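Local atomic coordinates of butyryl-CoA dehydrogenase (Marinomonas mediterranea, PDB entry 6CXT), a protein that belongs to the acyl-CoA dehydrogenase family of flavoproteins and binds flavin-adenine dinucleotide together with the ligand FK4. Residues 104-109 with 223-228; 152-157 with 166-171; 181-186 with 232-237. All blocks are in the same frame, centred on the assembly; numbering follows the deposited sequence.

Contact 1 (104-109 with 223-228)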
loop_
_atom_site.group_PDB
_atom_site.type_symbol
_atom_site.label_atom_id
_atom_site.label_comp_id
_atom_site.label_asym_id
_atom_site.label_seq_id
_atom_site.Cartn_x
_atom_site.Cartn_y
_atom_site.Cartn_z
ATOM N N GLU B 104 10.328 -5.127 48.662
ATOM C CA GLU B 104 11.498 -4.274 48.897
ATOM C C GLU B 104 12.810 -5.047 48.990
ATOM O O GLU B 104 13.847 -4.548 48.542
ATOM C CB GLU B 104 11.322 -3.429 50.174
ATOM C CG GLU B 104 10.156 -2.459 50.103
ATOM C CD GLU B 104 10.250 -1.507 48.908
ATOM O OE1 GLU B 104 11.319 -0.870 48.748
ATOM O OE2 GLU B 104 9.247 -1.396 48.154
ATOM N N THR B 105 12.759 -6.254 49.564
ATOM C CA THR B 105 13.954 -7.089 49.704
ATOM C C THR B 105 14.430 -7.623 48.336
ATOM O O THR B 105 15.622 -7.530 47.991
ATOM C CB THR B 105 13.815 -8.168 50.829
ATOM O OG1 THR B 105 12.750 -9.081 50.537
ATOM C CG2 THR B 105 13.485 -7.471 52.162
ATOM N N LEU B 106 13.486 -8.133 47.550
ATOM C CA LEU B 106 13.798 -8.546 46.169
ATOM C C LEU B 106 14.415 -7.390 45.334
ATOM O O LEU B 106 15.493 -7.562 44.724
ATOM C CB LEU B 106 12.591 -9.225 45.500
ATOM C CG LEU B 106 12.960 -10.083 44.265
ATOM C CD1 LEU B 106 13.703 -11.382 44.571
ATOM C CD2 LEU B 106 11.712 -10.390 43.474
ATOM N N LYS B 107 13.809 -6.201 45.403
ATOM C CA LYS B 107 14.353 -5.036 44.714
ATOM C C LYS B 107 15.792 -4.667 45.103
ATOM O O LYS B 107 16.633 -4.451 44.219
ATOM C CB LYS B 107 13.424 -3.833 44.802
ATOM C CG LYS B 107 12.081 -4.092 44.148
ATOM C CD LYS B 107 11.208 -2.867 44.130
ATOM C CE LYS B 107 10.853 -2.392 45.523
ATOM N NZ LYS B 107 9.634 -1.540 45.521
ATOM N N HIS B 108 16.089 -4.608 46.412
ATOM C CA HIS B 108 17.473 -4.367 46.860
ATOM C C HIS B 108 18.421 -5.494 46.525
ATOM O O HIS B 108 19.588 -5.247 46.222
ATOM C CB HIS B 108 17.531 -3.990 48.354
ATOM C CG HIS B 108 17.095 -2.582 48.594
ATOM N ND1 HIS B 108 15.866 -2.264 49.134
ATOM C CD2 HIS B 108 17.687 -1.403 48.281
ATOM C CE1 HIS B 108 15.745 -0.949 49.198
ATOM N NE2 HIS B 108 16.830 -0.404 48.673
ATOM N N GLN B 109 17.922 -6.718 46.537
ATOM C CA GLN B 109 18.753 -7.861 46.156
ATOM C C GLN B 109 19.104 -7.857 44.645
ATOM O O GLN B 109 20.252 -8.091 44.273
ATOM C CB GLN B 109 18.025 -9.141 46.496
ATOM C CG GLN B 109 18.873 -10.404 46.478
ATOM C CD GLN B 109 18.026 -11.638 46.791
ATOM O OE1 GLN B 109 17.339 -11.687 47.821
ATOM N NE2 GLN B 109 18.039 -12.628 45.886
ATOM N N TYR B 223 10.476 -14.902 45.703
ATOM C CA TYR B 223 10.796 -14.646 44.281
ATOM C C TYR B 223 9.559 -14.334 43.421
ATOM O O TYR B 223 9.729 -13.939 42.255
ATOM C CB TYR B 223 11.592 -15.826 43.664
ATOM C CG TYR B 223 13.044 -15.796 44.069
ATOM C CD1 TYR B 223 13.908 -14.821 43.567
ATOM C CD2 TYR B 223 13.554 -16.731 45.008
ATOM C CE1 TYR B 223 15.234 -14.756 43.967
ATOM C CE2 TYR B 223 14.892 -16.690 45.403
ATOM C CZ TYR B 223 15.722 -15.718 44.877
ATOM O OH TYR B 223 17.019 -15.679 45.276
ATOM N N ALA B 224 8.344 -14.515 43.969
ATOM C CA ALA B 224 7.108 -14.112 43.268
ATOM C C ALA B 224 7.081 -12.603 43.120
ATOM O O ALA B 224 7.488 -11.862 44.023
ATOM C CB ALA B 224 5.839 -14.630 43.957
ATOM N N LEU B 225 6.643 -12.159 41.938
ATOM C CA LEU B 225 6.373 -10.751 41.683
ATOM C C LEU B 225 4.862 -10.538 41.864
ATOM O O LEU B 225 4.041 -11.194 41.194
ATOM C CB LEU B 225 6.774 -10.417 40.246
ATOM C CG LEU B 225 8.047 -9.650 39.956
ATOM C CD1 LEU B 225 9.140 -9.895 40.989
ATOM C CD2 LEU B 225 8.488 -9.890 38.514
ATOM N N GLY B 226 4.516 -9.619 42.756
ATOM C CA GLY B 226 3.110 -9.319 43.070
ATOM C C GLY B 226 2.458 -10.481 43.798
ATOM O O GLY B 226 3.140 -11.303 44.376
ATOM N N ARG B 227 1.144 -10.564 43.725
ATOM C CA ARG B 227 0.365 -11.594 44.405
ATOM C C ARG B 227 0.089 -12.761 43.486
ATOM O O ARG B 227 0.111 -12.610 42.255
ATOM C CB ARG B 227 -0.979 -10.971 44.867
ATOM C CG ARG B 227 -0.857 -10.055 46.070
ATOM C CD ARG B 227 -2.042 -9.110 46.166
ATOM N NE ARG B 227 -1.641 -7.757 45.766
ATOM C CZ ARG B 227 -2.430 -6.833 45.215
ATOM N NH1 ARG B 227 -3.709 -7.088 44.957
ATOM N NH2 ARG B 227 -1.923 -5.649 44.894
ATOM N N GLU B 228 -0.201 -13.934 44.043
ATOM C CA GLU B 228 -0.755 -15.011 43.231
ATOM C C GLU B 228 -1.949 -14.490 42.418
ATOM O O GLU B 228 -2.806 -13.751 42.948
ATOM C CB GLU B 228 -1.167 -16.226 44.069
ATOM C CG GLU B 228 -1.494 -17.479 43.236
ATOM C CD GLU B 228 -2.965 -17.576 42.766
ATOM O OE1 GLU B 228 -3.827 -17.127 43.567
ATOM O OE2 GLU B 228 -3.282 -18.112 41.638
#
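Leu106 of helix 104-114 sends its two methyl branches to two different residues of segment 223-228. CD1 meets the Tyr223 ring obliquely, 3.6 Å from CD1 of that ring and almost as near its CE1; CD2 lies 3.6 Å from Leu225 CD1, the two leucines crossing at about a right angle. One turn further along the helix, Gln109 makes the polar contact: its NE2 donates to Tyr223 OH at 3.3 Å, with an N-H...O angle of 145°, long and somewhat bent. The hydroxyl sits in the plane of the amide, while that plane stands 85° from the tyrosine ring. Gln109 reaches this far because CG is anti to the backbone N (chi1 -166°) and the chain beyond it is extended.

Behind this first shell, another flank of the same helix carries its own polar cluster. Lys107 NZ forms a salt bridge with Glu104 OE2 at 2.7 Å and also bonds to Tyr55 OH, while Glu104 O accepts from His108 N and His108 ND1, which come from opposite faces of its plane. On the far side, the backbones of Tyr223 and Leu225 pair with Val185 and Ala183 of strand 181-187. The contact thus seats a helix of the N-terminal domain against the edge of a beta sheet, through buried leucine packing and one long hydrogen bond on the more exposed side, where Gln109 lies.

Contact 2 (152-157 with 166-171). With FAD (flavin-adenine dinucleotide), chain D.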
loop_
_atom_site.group_PDB
_atom_site.type_symbol
_atom_site.label_atom_id
_atom_site.label_comp_id
_atom_site.label_asym_id
_atom_site.label_seq_id
_atom_site.Cartn_x
_atom_site.Cartn_y
_atom_site.Cartn_z
ATOM N N GLY B 152 7.628 -26.402 33.229
ATOM C CA GLY B 152 7.135 -26.173 31.833
ATOM C C GLY B 152 8.275 -25.673 30.941
ATOM O O GLY B 152 9.372 -25.378 31.435
ATOM N N GLY B 153 8.008 -25.605 29.632
ATOM C CA GLY B 153 8.987 -25.061 28.619
ATOM C C GLY B 153 8.573 -23.649 28.148
ATOM O O GLY B 153 7.380 -23.346 28.044
ATOM N N LYS B 154 9.551 -22.780 27.935
ATOM C CA LYS B 154 9.307 -21.453 27.425
ATOM C C LYS B 154 10.075 -21.439 26.086
ATOM O O LYS B 154 11.225 -21.904 26.024
ATOM C CB LYS B 154 9.762 -20.371 28.424
ATOM C CG LYS B 154 8.876 -20.245 29.687
ATOM C CD LYS B 154 7.370 -20.115 29.364
ATOM C CE LYS B 154 6.574 -19.584 30.562
ATOM N NZ LYS B 154 5.120 -19.470 30.191
ATOM N N SER B 155 9.441 -20.965 25.014
ATOM C CA SER B 155 9.974 -21.376 23.709
ATOM C C SER B 155 10.911 -20.345 22.967
ATOM O O SER B 155 11.789 -20.767 22.151
ATOM C CB SER B 155 8.830 -21.858 22.832
ATOM O OG SER B 155 7.988 -20.719 22.757
ATOM N N TYR B 156 10.767 -19.065 23.273
ATOM C CA TYR B 156 11.520 -18.011 22.528
ATOM C C TYR B 156 11.964 -17.003 23.550
ATOM O O TYR B 156 11.375 -15.938 23.699
ATOM C CB TYR B 156 10.607 -17.294 21.525
ATOM C CG TYR B 156 10.069 -18.219 20.490
ATOM C CD1 TYR B 156 10.940 -18.839 19.567
ATOM C CD2 TYR B 156 8.708 -18.512 20.429
ATOM C CE1 TYR B 156 10.459 -19.725 18.634
ATOM C CE2 TYR B 156 8.208 -19.414 19.485
ATOM C CZ TYR B 156 9.095 -19.991 18.582
ATOM O OH TYR B 156 8.702 -20.879 17.631
ATOM N N VAL B 157 12.999 -17.346 24.310
ATOM C CA VAL B 157 13.436 -16.452 25.357
ATOM C C VAL B 157 14.632 -15.630 24.884
ATOM O O VAL B 157 15.735 -16.185 24.715
ATOM C CB VAL B 157 13.778 -17.300 26.620
ATOM C CG1 VAL B 157 14.153 -16.392 27.766
ATOM C CG2 VAL B 157 12.504 -18.129 26.998
ATOM N N TYR B 166 15.325 -15.437 35.077
ATOM C CA TYR B 166 14.166 -15.463 34.173
ATOM C C TYR B 166 12.974 -14.878 34.862
ATOM O O TYR B 166 12.680 -15.245 36.001
ATOM C CB TYR B 166 13.833 -16.860 33.764
ATOM C CG TYR B 166 14.986 -17.485 33.066
ATOM C CD1 TYR B 166 15.245 -17.207 31.697
ATOM C CD2 TYR B 166 15.868 -18.329 33.761
ATOM C CE1 TYR B 166 16.338 -17.792 31.031
ATOM C CE2 TYR B 166 16.984 -18.901 33.102
ATOM C CZ TYR B 166 17.204 -18.641 31.745
ATOM O OH TYR B 166 18.327 -19.179 31.146
ATOM N N VAL B 167 12.283 -13.927 34.216
ATOM C CA VAL B 167 10.933 -13.545 34.729
ATOM C C VAL B 167 9.970 -14.476 34.019
ATOM O O VAL B 167 9.802 -14.403 32.796
ATOM C CB VAL B 167 10.645 -12.047 34.469
ATOM C CG1 VAL B 167 9.270 -11.653 34.963
ATOM C CG2 VAL B 167 11.720 -11.198 35.096
ATOM N N VAL B 168 9.323 -15.365 34.763
ATOM C CA VAL B 168 8.615 -16.500 34.187
ATOM C C VAL B 168 7.162 -16.325 34.590
ATOM O O VAL B 168 6.900 -15.943 35.730
ATOM C CB VAL B 168 9.159 -17.810 34.765
ATOM C CG1 VAL B 168 8.404 -19.033 34.258
ATOM C CG2 VAL B 168 10.636 -17.918 34.440
ATOM N N TYR B 169 6.250 -16.574 33.644
ATOM C CA TYR B 169 4.821 -16.402 33.862
ATOM C C TYR B 169 4.251 -17.803 33.811
ATOM O O TYR B 169 4.519 -18.559 32.868
ATOM C CB TYR B 169 4.191 -15.414 32.781
ATOM C CG TYR B 169 4.680 -14.003 32.974
ATOM C CD1 TYR B 169 5.874 -13.554 32.381
ATOM C CD2 TYR B 169 3.955 -13.105 33.710
ATOM C CE1 TYR B 169 6.343 -12.277 32.607
ATOM C CE2 TYR B 169 4.405 -11.810 33.916
ATOM C CZ TYR B 169 5.585 -11.401 33.350
ATOM O OH TYR B 169 6.007 -10.121 33.574
ATOM N N ALA B 170 3.499 -18.197 34.860
ATOM C CA ALA B 170 3.118 -19.604 35.031
ATOM C C ALA B 170 1.652 -19.675 35.506
ATOM O O ALA B 170 1.196 -18.742 36.123
ATOM C CB ALA B 170 4.039 -20.306 36.042
ATOM N N THR B 171 0.951 -20.752 35.185
ATOM C CA THR B 171 -0.426 -20.906 35.702
ATOM C C THR B 171 -0.386 -21.399 37.169
ATOM O O THR B 171 0.144 -22.493 37.439
ATOM C CB THR B 171 -1.194 -21.882 34.834
ATOM O OG1 THR B 171 -1.180 -21.373 33.492
ATOM C CG2 THR B 171 -2.690 -21.986 35.306
HETATM P PA FAD D . 1.299 -17.062 16.649
HETATM O O1A FAD D . 0.732 -16.426 17.904
HETATM O O2A FAD D . 1.225 -18.544 16.321
HETATM O O5B FAD D . 0.765 -16.189 15.384
HETATM C C5B FAD D . 0.935 -16.624 14.015
HETATM C C4B FAD D . 0.114 -15.627 13.172
HETATM O O4B FAD D . -1.272 -15.647 13.601
HETATM C C3B FAD D . 0.625 -14.202 13.355
HETATM O O3B FAD D . 0.407 -13.583 12.081
HETATM C C2B FAD D . -0.389 -13.606 14.357
HETATM O O2B FAD D . -0.468 -12.159 14.323
HETATM C C1B FAD D . -1.702 -14.345 13.959
HETATM N N9A FAD D . -2.636 -14.301 15.103
HETATM C C8A FAD D . -2.545 -14.988 16.274
HETATM N N7A FAD D . -3.552 -14.591 17.129
HETATM C C5A FAD D . -4.279 -13.625 16.501
HETATM C C6A FAD D . -5.469 -12.784 16.793
HETATM N N6A FAD D . -6.123 -12.846 18.007
HETATM N N1A FAD D . -5.874 -11.910 15.823
HETATM C C2A FAD D . -5.244 -11.783 14.605
HETATM N N3A FAD D . -4.173 -12.543 14.282
HETATM C C4A FAD D . -3.656 -13.446 15.161
HETATM N N1 FAD D . 8.701 -14.332 23.834
HETATM C C2 FAD D . 9.043 -14.266 25.171
HETATM O O2 FAD D . 8.230 -14.796 25.977
HETATM N N3 FAD D . 10.188 -13.685 25.633
HETATM C C4 FAD D . 11.102 -13.181 24.780
HETATM O O4 FAD D . 12.134 -12.670 25.218
HETATM C C4X FAD D . 10.812 -13.227 23.305
HETATM N N5 FAD D . 11.678 -12.775 22.370
HETATM C C5X FAD D . 11.445 -12.880 21.032
HETATM C C6 FAD D . 12.427 -12.380 20.136
HETATM C C7 FAD D . 12.213 -12.497 18.747
HETATM C C7M FAD D . 13.279 -11.999 17.803
HETATM C C8 FAD D . 10.982 -13.121 18.231
HETATM C C8M FAD D . 10.744 -13.231 16.762
HETATM C C9 FAD D . 9.987 -13.590 19.115
HETATM C C9A FAD D . 10.194 -13.476 20.509
HETATM N N10 FAD D . 9.239 -13.963 21.458
HETATM C C10 FAD D . 9.539 -13.849 22.860
HETATM C "C1'" FAD D . 8.000 -14.599 21.036
HETATM C "C2'" FAD D . 7.031 -13.517 20.503
HETATM O "O2'" FAD D . 6.490 -12.669 21.531
HETATM C "C3'" FAD D . 5.971 -14.202 19.657
HETATM O "O3'" FAD D . 6.653 -14.730 18.500
HETATM C "C4'" FAD D . 4.707 -13.406 19.289
HETATM O "O4'" FAD D . 3.908 -13.144 20.488
HETATM C "C5'" FAD D . 3.836 -14.178 18.287
HETATM O "O5'" FAD D . 3.632 -15.499 18.803
HETATM P P FAD D . 3.887 -16.734 17.862
HETATM O O1P FAD D . 3.544 -18.027 18.608
HETATM O O2P FAD D . 5.268 -16.719 17.234
HETATM O O3P FAD D . 2.855 -16.635 16.637
#
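The Tyr166 ring receives Val157 at its edge, near the ring plane: CG1 of the valine lies 4.2 Å from Tyr166 CD1 and equally far from CE1, the two side chains standing roughly perpendicular. A chi1 of -176° turns CG1 of Val157 away from its own backbone N and directs this methyl at the ring. Beyond the ring, Tyr166 OH bonds to Gly160 O. The Tyr156 ring has Ser155 CB over one face, displaced from the ring centre, while C1' of FAD approaches it obliquely. Tyr156 CB itself is 3.6 Å from FAD N10, which places this end of strand 147-158 beside the flavin.

The two strands belong to different sheets of the middle beta domain of the acyl-CoA dehydrogenase fold. Their segment axes pass 9.4 Å apart at 124°, so the strands meet through side chains packed between the layers.

Lys154 supplies the polar link across that interior. Its chain bends at chi2 (-51°) and then runs out extended, bringing NZ to 2.9 Å from Tyr169 O, close to the line of the carbonyl bond. On the way CE passes Val168 CG1 at 4.2 Å. The same ammonium forms a salt bridge with Glu127 OE2 and bonds to Ile125 O, so this buried charge is held by a carboxylate and two backbone carbonyls. The Tyr169 ring, directed away from strand 147-158, meets Phe235 edge-to-face, toward the FK4 site.

Contact 3 (181-186 with 232-237). With FK4 (S-[2-({N-[(2R)-2-hydroxy-4-{[(R)-hydroxy(oxo)-lambda~5~-phosphanyl]oxy}-3,3-dimethylbutanoyl]-beta-alanyl}amino)ethyl] 1H-pyrrole-2-carbothioate), chain C.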
loop_
_atom_site.group_PDB
_atom_site.type_symbol
_atom_site.label_atom_id
_atom_site.label_comp_id
_atom_site.label_asym_id
_atom_site.label_seq_id
_atom_site.Cartn_x
_atom_site.Cartn_y
_atom_site.Cartn_z
ATOM N N GLN B 181 -2.756 -16.620 36.861
ATOM C CA GLN B 181 -1.347 -16.764 36.531
ATOM C C GLN B 181 -0.567 -15.963 37.511
ATOM O O GLN B 181 -1.095 -15.048 38.111
ATOM C CB GLN B 181 -1.073 -16.243 35.063
ATOM C CG GLN B 181 -1.711 -17.100 34.006
ATOM C CD GLN B 181 -1.709 -16.446 32.605
ATOM O OE1 GLN B 181 -1.318 -15.300 32.468
ATOM N NE2 GLN B 181 -2.136 -17.189 31.592
ATOM N N THR B 182 0.731 -16.265 37.653
ATOM C CA THR B 182 1.609 -15.532 38.551
ATOM C C THR B 182 2.999 -15.360 37.918
ATOM O O THR B 182 3.439 -16.228 37.165
ATOM C CB THR B 182 1.721 -16.344 39.924
ATOM O OG1 THR B 182 0.385 -16.528 40.466
ATOM C CG2 THR B 182 2.599 -15.674 40.934
ATOM N N ALA B 183 3.631 -14.232 38.235
ATOM C CA ALA B 183 4.970 -13.913 37.791
ATOM C C ALA B 183 5.996 -14.268 38.855
ATOM O O ALA B 183 5.794 -13.970 40.051
ATOM C CB ALA B 183 5.069 -12.435 37.466
ATOM N N PHE B 184 7.113 -14.845 38.413
ATOM C CA PHE B 184 8.201 -15.252 39.326
ATOM C C PHE B 184 9.542 -14.851 38.720
ATOM O O PHE B 184 9.708 -14.908 37.497
ATOM C CB PHE B 184 8.223 -16.790 39.407
ATOM C CG PHE B 184 6.985 -17.387 40.010
ATOM C CD1 PHE B 184 6.852 -17.502 41.414
ATOM C CD2 PHE B 184 5.962 -17.869 39.191
ATOM C CE1 PHE B 184 5.715 -18.082 41.961
ATOM C CE2 PHE B 184 4.809 -18.445 39.733
ATOM C CZ PHE B 184 4.698 -18.566 41.134
ATOM N N VAL B 185 10.478 -14.446 39.554
ATOM C CA VAL B 185 11.873 -14.280 39.144
ATOM C C VAL B 185 12.570 -15.584 39.486
ATOM O O VAL B 185 12.572 -15.991 40.660
ATOM C CB VAL B 185 12.547 -13.139 39.911
ATOM C CG1 VAL B 185 14.042 -13.061 39.574
ATOM C CG2 VAL B 185 11.870 -11.811 39.609
ATOM N N VAL B 186 13.122 -16.268 38.486
ATOM C CA VAL B 186 13.695 -17.599 38.664
ATOM C C VAL B 186 15.212 -17.470 38.450
ATOM O O VAL B 186 15.649 -17.238 37.312
ATOM C CB VAL B 186 13.080 -18.624 37.717
ATOM C CG1 VAL B 186 13.692 -20.018 37.908
ATOM C CG2 VAL B 186 11.567 -18.671 37.889
ATOM N N ALA B 232 -1.059 -12.183 34.682
ATOM C CA ALA B 232 -1.514 -11.582 33.418
ATOM C C ALA B 232 -1.386 -10.056 33.389
ATOM O O ALA B 232 -0.927 -9.485 32.383
ATOM C CB ALA B 232 -2.919 -12.021 33.071
ATOM N N ARG B 233 -1.760 -9.389 34.476
ATOM C CA ARG B 233 -1.708 -7.932 34.560
ATOM C C ARG B 233 -0.322 -7.366 34.763
ATOM O O ARG B 233 0.006 -6.275 34.269
ATOM C CB ARG B 233 -2.740 -7.384 35.571
ATOM C CG ARG B 233 -4.171 -7.724 35.122
ATOM C CD ARG B 233 -5.279 -7.285 36.085
ATOM N NE ARG B 233 -5.392 -5.836 36.147
ATOM C CZ ARG B 233 -6.085 -5.066 35.302
ATOM N NH1 ARG B 233 -6.798 -5.577 34.283
ATOM N NH2 ARG B 233 -6.077 -3.750 35.511
ATOM N N ILE B 234 0.528 -8.094 35.471
ATOM C CA ILE B 234 1.927 -7.704 35.553
ATOM C C ILE B 234 2.587 -7.860 34.149
ATOM O O ILE B 234 3.384 -7.017 33.759
ATOM C CB ILE B 234 2.691 -8.552 36.617
ATOM C CG1 ILE B 234 2.199 -8.096 38.016
ATOM C CG2 ILE B 234 4.225 -8.339 36.517
ATOM C CD1 ILE B 234 2.765 -8.873 39.184
ATOM N N PHE B 235 2.255 -8.937 33.457
ATOM C CA PHE B 235 2.786 -9.111 32.102
ATOM C C PHE B 235 2.311 -7.933 31.205
ATOM O O PHE B 235 3.119 -7.262 30.550
ATOM C CB PHE B 235 2.376 -10.411 31.482
ATOM C CG PHE B 235 2.951 -10.557 30.101
ATOM C CD1 PHE B 235 4.364 -10.654 29.941
ATOM C CD2 PHE B 235 2.123 -10.447 28.961
ATOM C CE1 PHE B 235 4.932 -10.704 28.659
ATOM C CE2 PHE B 235 2.697 -10.521 27.675
ATOM C CZ PHE B 235 4.084 -10.652 27.538
ATOM N N ALA B 236 1.003 -7.634 31.236
ATOM C CA ALA B 236 0.512 -6.453 30.506
ATOM C C ALA B 236 1.283 -5.196 30.881
ATOM O O ALA B 236 1.624 -4.378 29.999
ATOM C CB ALA B 236 -1.003 -6.264 30.669
ATOM N N ALA B 237 1.609 -5.005 32.155
ATOM C CA ALA B 237 2.315 -3.795 32.532
ATOM C C ALA B 237 3.762 -3.775 32.018
ATOM O O ALA B 237 4.333 -2.722 31.681
ATOM C CB ALA B 237 2.322 -3.613 34.052
HETATM O O01 FK4 C . -3.801 -6.305 27.803
HETATM P P02 FK4 C . -4.157 -7.804 28.074
HETATM O O03 FK4 C . -3.710 -8.843 26.986
HETATM C C04 FK4 C . -3.761 -8.477 25.637
HETATM C C05 FK4 C . -3.927 -9.613 24.674
HETATM C C06 FK4 C . -3.910 -9.019 23.241
HETATM C C07 FK4 C . -5.282 -10.303 24.986
HETATM C C08 FK4 C . -2.822 -10.687 24.854
HETATM O O09 FK4 C . -3.129 -11.900 24.210
HETATM C C10 FK4 C . -1.418 -10.192 24.453
HETATM N N11 FK4 C . -0.817 -10.967 23.377
HETATM C C12 FK4 C . 0.467 -10.578 22.912
HETATM C C13 FK4 C . 1.599 -11.317 23.658
HETATM C C14 FK4 C . 2.860 -10.564 23.676
HETATM N N15 FK4 C . 3.950 -11.433 23.795
HETATM C C16 FK4 C . 5.299 -10.878 23.921
HETATM C C17 FK4 C . 6.230 -11.820 24.709
HETATM S S18 FK4 C . 7.686 -11.002 25.295
HETATM C C19 FK4 C . 8.483 -10.479 23.776
HETATM C C20 FK4 C . 9.805 -9.985 24.212
HETATM C C21 FK4 C . 10.906 -9.699 23.436
HETATM C C22 FK4 C . 11.888 -9.230 24.334
HETATM C C23 FK4 C . 11.353 -9.255 25.646
HETATM N N24 FK4 C . 10.081 -9.702 25.592
HETATM O O25 FK4 C . 8.136 -11.007 22.696
HETATM O O26 FK4 C . 2.949 -9.339 23.638
HETATM O O27 FK4 C . -0.824 -9.170 24.937
HETATM O O28 FK4 C . -3.517 -8.194 29.366
HETATM O O HOH W 1 -3.132 -13.807 35.966
#
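Apolar contact joins strand 181-187 to helix 231-245 where Ala183 CB faces Ile234 CG2 at 4.3 Å. Beside it a polar atom lies against a methyl: Gln181 OE1 comes 3.7 Å from Ala232 CB, without a hydrogen bond. CG of Gln181 stands anti to the carbonyl carbon (chi1 -68°); the chain runs extended past Ala232, and NE2 bonds to Ile134 O.

Water supplies the polar bridge. One molecule accepts from Gln181 N at 3.0 Å and from Ala232 N at 2.9 Å, joining the beginning of the strand to the beginning of the helix, where the two backbones are nearest. Next to it, Gln181 also pairs through its backbone with Gly231.

Ligand contacts come from the next turn of the helix. Phe235 presents its ring edge to FK4: CZ is 3.7 Å from C17, and C16 lies in the ring plane. One residue on, Ala236 CB is 3.4 Å from FK4 O28, an oxygen of the phosphorus group.

Charge is met outside both segments: Arg233 NE forms a salt bridge with Glu55 OE1 of the alpha/beta hydrolase fold protein, another chain.

No direct hydrogen bond spans the two segments; two backbone N-H groups, one from the strand and one from the helix, are instead satisfied by a single shared water, which makes that water the polar link of an otherwise close-packed interface.

After the earlier N-terminal helices the chain reaches helix 104-114, the opening half of contact 1, and then enters the beta domain. There strands 147-158 and 165-171 close contact 2, a short loop lying wholly within the longer excursion that ends when strand 224-225 returns to the helix. Contact 3 opens after contact 2 has closed, at strand 181-187, and closes only on helix 231-245, so it crosses contact 1. Strand 181-187 lies between 165-171 and 224-225 in one sheet, bringing all three contacts together. Contact 1 ties that sheet to helix 104-114 of the N-terminal domain, contact 2 to the second sheet, and contact 3 to helix 231-245 of the C-terminal domain.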